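Local coordinates for hypothetical protein (Staphylococcus aureus subsp. aureus, PDB 1QYI) that is of unknown function but contains a haloacid dehalogenase-like region, consistent with a hydrolase of the HAD superfamily, at residues 47-50 and 51-54. Sequence-based numbering, arbitrary orientation.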
loop_
_atom_site.group_PDB
_atom_site.type_symbol
_atom_site.label_atom_id
_atom_site.label_comp_id
_atom_site.label_asym_id
_atom_site.label_seq_id
_atom_site.Cartn_x
_atom_site.Cartn_y
_atom_site.Cartn_z
ATOM N N LEU A 47 4.679 -17.125 -13.152
ATOM C CA LEU A 47 5.056 -15.734 -13.424
ATOM C C LEU A 47 6.497 -15.417 -13.002
ATOM O O LEU A 47 7.004 -15.988 -12.038
ATOM C CB LEU A 47 4.115 -14.784 -12.684
ATOM C CG LEU A 47 2.647 -14.750 -13.090
ATOM C CD1 LEU A 47 1.840 -14.087 -11.988
ATOM C CD2 LEU A 47 2.494 -14.016 -14.401
ATOM N N THR A 48 7.142 -14.500 -13.724
ATOM C CA THR A 48 8.512 -14.078 -13.425
ATOM C C THR A 48 8.506 -12.582 -13.130
ATOM O O THR A 48 7.507 -11.900 -13.357
ATOM C CB THR A 48 9.458 -14.269 -14.614
ATOM O OG1 THR A 48 9.252 -13.211 -15.558
ATOM C CG2 THR A 48 9.204 -15.606 -15.300
ATOM N N ASP A 49 9.628 -12.059 -12.651
ATOM C CA ASP A 49 9.706 -10.639 -12.342
ATOM C C ASP A 49 9.512 -9.788 -13.592
ATOM O O ASP A 49 9.156 -8.612 -13.504
ATOM C CB ASP A 49 11.046 -10.326 -11.669
ATOM C CG ASP A 49 10.962 -10.379 -10.158
ATOM O OD1 ASP A 49 10.036 -11.041 -9.647
ATOM O OD2 ASP A 49 11.819 -9.768 -9.476
ATOM N N ASN A 50 9.740 -10.399 -14.751
ATOM C CA ASN A 50 9.584 -9.730 -16.035
ATOM C C ASN A 50 8.130 -9.775 -16.497
ATOM O O ASN A 50 7.617 -8.781 -17.004
ATOM C CB ASN A 50 10.465 -10.397 -17.088
ATOM C CG ASN A 50 11.854 -10.692 -16.574
ATOM O OD1 ASN A 50 12.030 -11.512 -15.665
ATOM N ND2 ASN A 50 12.855 -10.022 -17.147
ATOM N N ASP A 51 7.478 -10.932 -16.341
ATOM C CA ASP A 51 6.064 -11.075 -16.736
ATOM C C ASP A 51 5.258 -10.006 -16.002
ATOM O O ASP A 51 4.536 -9.213 -16.614
ATOM C CB ASP A 51 5.469 -12.446 -16.349
ATOM C CG ASP A 51 6.283 -13.636 -16.862
ATOM O OD1 ASP A 51 6.682 -13.673 -18.053
ATOM O OD2 ASP A 51 6.493 -14.567 -16.059
ATOM N N ILE A 52 5.390 -10.011 -14.676
ATOM C CA ILE A 52 4.696 -9.077 -13.797
ATOM C C ILE A 52 4.955 -7.651 -14.236
ATOM O O ILE A 52 4.059 -6.815 -14.213
ATOM C CB ILE A 52 5.183 -9.224 -12.335
ATOM C CG1 ILE A 52 4.957 -10.655 -11.841
ATOM C CG2 ILE A 52 4.449 -8.241 -11.439
ATOM C CD1 ILE A 52 5.626 -10.946 -10.508
ATOM N N GLN A 53 6.188 -7.377 -14.640
ATOM C CA GLN A 53 6.548 -6.035 -15.056
ATOM C C GLN A 53 5.851 -5.696 -16.357
ATOM O O GLN A 53 5.387 -4.570 -16.564
ATOM C CB GLN A 53 8.063 -5.926 -15.208
ATOM C CG GLN A 53 8.694 -4.834 -14.352
ATOM C CD GLN A 53 8.232 -4.847 -12.888
ATOM O OE1 GLN A 53 8.376 -5.849 -12.175
ATOM N NE2 GLN A 53 7.660 -3.727 -12.444
ATOM N N ASP A 54 5.770 -6.673 -17.242
ATOM C CA ASP A 54 5.112 -6.430 -18.509
ATOM C C ASP A 54 3.632 -6.163 -18.260
ATOM O O ASP A 54 3.048 -5.223 -18.795
ATOM C CB ASP A 54 5.262 -7.641 -19.420
ATOM C CG ASP A 54 4.527 -7.459 -20.723
ATOM O OD1 ASP A 54 4.929 -6.570 -21.510
ATOM O OD2 ASP A 54 3.530 -8.181 -20.940
#
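Thr48 OG1 receives two backbone N-H groups from the first turn of helix 49-60: Asp51 N, 3.0 Å from that oxygen along a nearly straight bond (165°), and Asn50 N, also 3.0 Å from OG1 but bent to 135°. One hydroxyl oxygen thus accepts from two amides at the helix start, where i to i+4 partners within the helix are lacking. The threonine rotamer makes this possible, since OG1 stands between the backbone N and the carbonyl carbon (chi1 78°), facing the turn that follows. The return half of the exchange comes from Asp51, whose side chain crosses that of Thr48 at about a right angle and brings OD2 to the Thr48 backbone N. That bond is modelled as very short, so its exact length is doubtful. Such reciprocal side-chain-to-backbone bonding defines a capping box, with Thr48 as N-cap and Asp51 three residues on. A carboxylate at this end of a helix would probably also interact favourably with the helix dipole. The first i to i+4 bonds are uneven: Ile52 N reaches Thr48 O at 3.1 Å, almost in line with the carbonyl, the Gln53 N bond to Asp49 O is weak, and Asp54 N bonds Asn50 O at 2.8 Å. On the inner side of this otherwise surface turn, Leu47 CB lies 4.3 Å from Ile52 CG1, a loose apolar contact. Both residues also touch Tyr207 on a loop, and Leu24 (with Leu47) and Asp20 (with Ile52) on helix 16-31 border the same turn.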